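Long-range contact in acyl-CoA dehydrogenase FadE3 (Mycobacterium smegmatis, PDB 4IV6), which belongs to the acyl-CoA dehydrogenase family of flavoproteins and holds dihydroflavine-adenine dinucleotide in a four-chain assembly: residues D134-A142 with L169-A180. Sequence-based numbering, arbitrary orientation.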
loop_
_atom_site.group_PDB
_atom_site.type_symbol
_atom_site.label_atom_id
_atom_site.label_comp_id
_atom_site.label_asym_id
_atom_site.label_seq_id
_atom_site.Cartn_x
_atom_site.Cartn_y
_atom_site.Cartn_z
ATOM N N ASP B 134 -0.827 9.820 26.247
ATOM C CA ASP B 134 -0.494 9.434 27.600
ATOM C C ASP B 134 -1.229 10.317 28.577
ATOM O O ASP B 134 -0.641 11.203 29.222
ATOM C CB ASP B 134 1.022 9.570 27.810
ATOM C CG ASP B 134 1.485 8.988 29.115
ATOM O OD1 ASP B 134 0.627 8.505 29.895
ATOM O OD2 ASP B 134 2.723 9.032 29.363
ATOM N N LEU B 135 -2.523 10.092 28.687
ATOM C CA LEU B 135 -3.364 10.927 29.545
ATOM C C LEU B 135 -3.112 10.708 31.044
ATOM O O LEU B 135 -3.347 11.623 31.865
ATOM C CB LEU B 135 -4.821 10.699 29.204
ATOM C CG LEU B 135 -5.250 11.289 27.856
ATOM C CD1 LEU B 135 -6.690 10.881 27.614
ATOM C CD2 LEU B 135 -5.092 12.817 27.767
ATOM N N GLN B 136 -2.623 9.519 31.407
ATOM C CA GLN B 136 -2.288 9.245 32.806
ATOM C C GLN B 136 -1.217 10.196 33.310
ATOM O O GLN B 136 -1.149 10.473 34.502
ATOM C CB GLN B 136 -1.795 7.789 32.991
ATOM C CG GLN B 136 -1.485 7.423 34.434
ATOM C CD GLN B 136 -2.716 7.598 35.316
ATOM O OE1 GLN B 136 -3.733 6.951 35.075
ATOM N NE2 GLN B 136 -2.655 8.500 36.304
ATOM N N ALA B 137 -0.381 10.698 32.401
ATOM C CA ALA B 137 0.674 11.628 32.769
ATOM C C ALA B 137 0.204 13.081 32.851
ATOM O O ALA B 137 1.028 13.961 33.065
ATOM C CB ALA B 137 1.829 11.525 31.794
ATOM N N MET B 138 -1.098 13.340 32.702
ATOM C CA MET B 138 -1.604 14.702 32.665
ATOM C C MET B 138 -1.252 15.462 33.949
ATOM O O MET B 138 -1.115 14.870 35.027
ATOM C CB MET B 138 -3.109 14.733 32.440
ATOM C CG MET B 138 -3.968 14.178 33.596
ATOM S SD MET B 138 -5.744 14.430 33.329
ATOM C CE MET B 138 -6.041 13.369 31.931
ATOM N N ARG B 139 -1.115 16.767 33.808
ATOM C CA ARG B 139 -0.676 17.632 34.902
ATOM C C ARG B 139 -1.838 18.442 35.487
ATOM O O ARG B 139 -1.726 18.991 36.593
ATOM C CB ARG B 139 0.449 18.528 34.386
ATOM C CG ARG B 139 1.688 17.730 33.965
ATOM C CD ARG B 139 2.740 18.635 33.353
ATOM N NE ARG B 139 3.168 19.669 34.298
ATOM C CZ ARG B 139 4.007 20.669 34.017
ATOM N NH1 ARG B 139 4.544 20.801 32.794
ATOM N NH2 ARG B 139 4.324 21.537 34.978
ATOM N N THR B 140 -2.973 18.494 34.789
ATOM C CA THR B 140 -4.092 19.266 35.299
ATOM C C THR B 140 -4.685 18.568 36.511
ATOM O O THR B 140 -5.107 17.400 36.449
ATOM C CB THR B 140 -5.148 19.539 34.222
ATOM O OG1 THR B 140 -4.558 20.201 33.068
ATOM C CG2 THR B 140 -6.247 20.410 34.782
ATOM N N VAL B 141 -4.747 19.309 37.609
ATOM C CA VAL B 141 -5.210 18.812 38.899
ATOM C C VAL B 141 -6.402 19.617 39.406
ATOM O O VAL B 141 -6.510 20.831 39.142
ATOM C CB VAL B 141 -4.111 18.885 39.995
ATOM C CG1 VAL B 141 -2.979 17.931 39.692
ATOM C CG2 VAL B 141 -3.576 20.307 40.185
ATOM N N ALA B 142 -7.283 18.940 40.143
ATOM C CA ALA B 142 -8.402 19.585 40.777
ATOM C C ALA B 142 -8.417 19.147 42.227
ATOM O O ALA B 142 -8.650 17.976 42.531
ATOM C CB ALA B 142 -9.679 19.204 40.078
ATOM N N LEU B 169 -13.882 18.475 31.559
ATOM C CA LEU B 169 -12.444 18.537 31.792
ATOM C C LEU B 169 -11.970 17.280 32.488
ATOM O O LEU B 169 -12.370 17.027 33.618
ATOM C CB LEU B 169 -12.121 19.727 32.690
ATOM C CG LEU B 169 -10.644 19.994 32.968
ATOM C CD1 LEU B 169 -9.926 20.501 31.711
ATOM C CD2 LEU B 169 -10.507 21.017 34.069
ATOM N N MET B 170 -11.091 16.520 31.844
ATOM C CA MET B 170 -10.494 15.354 32.494
ATOM C C MET B 170 -9.281 15.855 33.247
ATOM O O MET B 170 -8.417 16.537 32.671
ATOM C CB MET B 170 -10.113 14.283 31.484
ATOM C CG MET B 170 -9.604 12.987 32.123
ATOM S SD MET B 170 -9.148 11.717 30.907
ATOM C CE MET B 170 -10.733 11.079 30.483
ATOM N N CYS B 171 -9.242 15.548 34.537
ATOM C CA CYS B 171 -8.222 16.083 35.436
ATOM C C CYS B 171 -7.986 15.152 36.612
ATOM O O CYS B 171 -8.754 14.237 36.841
ATOM C CB CYS B 171 -8.626 17.468 35.914
ATOM S SG CYS B 171 -10.243 17.551 36.693
ATOM N N LYS B 172 -6.880 15.355 37.322
ATOM C CA LYS B 172 -6.531 14.534 38.466
ATOM C C LYS B 172 -7.124 15.099 39.742
ATOM O O LYS B 172 -6.651 16.126 40.260
ATOM C CB LYS B 172 -5.004 14.380 38.599
ATOM C CG LYS B 172 -4.380 13.487 37.512
ATOM C CD LYS B 172 -2.868 13.385 37.646
ATOM C CE LYS B 172 -2.318 12.357 36.674
ATOM N NZ LYS B 172 -0.854 12.430 36.494
ATOM N N THR B 173 -8.143 14.414 40.258
ATOM C CA THR B 173 -8.696 14.730 41.587
ATOM C C THR B 173 -7.851 14.133 42.693
ATOM O O THR B 173 -7.920 14.605 43.819
ATOM C CB THR B 173 -10.167 14.302 41.763
ATOM O OG1 THR B 173 -10.361 12.979 41.234
ATOM C CG2 THR B 173 -11.079 15.304 41.031
ATOM N N ASP B 174 -7.080 13.095 42.383
ATOM C CA ASP B 174 -6.089 12.596 43.335
ATOM C C ASP B 174 -4.821 12.194 42.599
ATOM O O ASP B 174 -4.728 11.070 42.101
ATOM C CB ASP B 174 -6.642 11.414 44.132
ATOM C CG ASP B 174 -5.638 10.861 45.147
ATOM O OD1 ASP B 174 -4.585 11.491 45.382
ATOM O OD2 ASP B 174 -5.897 9.766 45.690
ATOM N N PRO B 175 -3.827 13.104 42.550
ATOM C CA PRO B 175 -2.597 12.758 41.838
ATOM C C PRO B 175 -1.775 11.643 42.506
ATOM O O PRO B 175 -0.881 11.097 41.880
ATOM C CB PRO B 175 -1.813 14.084 41.772
ATOM C CG PRO B 175 -2.507 15.045 42.671
ATOM C CD PRO B 175 -3.886 14.524 42.942
ATOM N N ASP B 176 -2.095 11.287 43.741
ATOM C CA ASP B 176 -1.365 10.257 44.474
ATOM C C ASP B 176 -2.122 8.929 44.538
ATOM O O ASP B 176 -1.781 8.072 45.361
ATOM C CB ASP B 176 -1.117 10.742 45.911
ATOM C CG ASP B 176 -0.438 12.101 45.957
ATOM O OD1 ASP B 176 0.507 12.318 45.181
ATOM O OD2 ASP B 176 -0.850 12.963 46.754
ATOM N N ALA B 177 -3.147 8.744 43.697
ATOM C CA ALA B 177 -4.029 7.581 43.833
ATOM C C ALA B 177 -3.325 6.254 43.565
ATOM O O ALA B 177 -2.371 6.180 42.803
ATOM C CB ALA B 177 -5.244 7.711 42.934
ATOM N N GLN B 178 -3.813 5.204 44.225
ATOM C CA GLN B 178 -3.324 3.851 44.005
ATOM C C GLN B 178 -4.513 2.931 43.773
ATOM O O GLN B 178 -5.336 2.770 44.662
ATOM C CB GLN B 178 -2.496 3.385 45.207
ATOM C CG GLN B 178 -1.180 4.143 45.365
ATOM C CD GLN B 178 -0.290 4.053 44.133
ATOM O OE1 GLN B 178 -0.221 3.010 43.477
ATOM N NE2 GLN B 178 0.395 5.145 43.812
ATOM N N PRO B 179 -4.636 2.359 42.562
ATOM C CA PRO B 179 -3.785 2.615 41.385
ATOM C C PRO B 179 -3.947 4.048 40.838
ATOM O O PRO B 179 -4.970 4.717 41.098
ATOM C CB PRO B 179 -4.273 1.585 40.361
ATOM C CG PRO B 179 -5.657 1.230 40.796
ATOM C CD PRO B 179 -5.655 1.325 42.290
ATOM N N ALA B 180 -2.951 4.494 40.073
ATOM C CA ALA B 180 -2.887 5.876 39.636
ATOM C C ALA B 180 -4.081 6.284 38.748
ATOM O O ALA B 180 -4.505 7.459 38.728
ATOM C CB ALA B 180 -1.572 6.125 38.917
HETATM O O HOH W 1 -0.520 9.330 37.498
HETATM O O HOH W 2 1.720 14.002 35.907
HETATM O O HOH W 3 -9.583 16.693 44.987
#
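Leu135 crosses the side chain of Met170 at about a right angle, CD1 resting on its sulfur, with Phe235 of helix 234-270 packed on both. Gln136 O accepts a hydrogen bond from Lys172 NZ at 2.8 Å, the donor tilted 22° from the carbonyl plane, and the Gln136 side chain, bent at chi2 (59°), brings NE2 to Ala180 O in a weak hydrogen bond of 3.2 Å. Met138 O accepts a second hydrogen bond from Lys172 NZ, 2.9 Å long and in the carbonyl plane. The side chain of Lys172, extended beyond CG, reaches from strand 166-172 to the turn at 134-138, where its ammonium grips these two backbone oxygens; two waters accept further, weak hydrogen bonds from it. Met138 CE lies on Met170 CG at 3.6 Å. Thr140 O receives Lys172 N in plane at 2.8 Å, nearly straight (175°), while the Thr140 hydroxyl bonds to Glu128. In the beta domain in the middle of the acyl-CoA dehydrogenase fold, strand 141-145 then meets strand 166-172 in a single beta bridge, Val141 with Lys172, linking two separate sheets. Val141 touches Pro175 through CG1. Ala142 N hydrogen-bonds Lys172 O at 2.9 Å from above the carbonyl plane, and Ala142 CB rests on Cys171 SG at 3.8 Å.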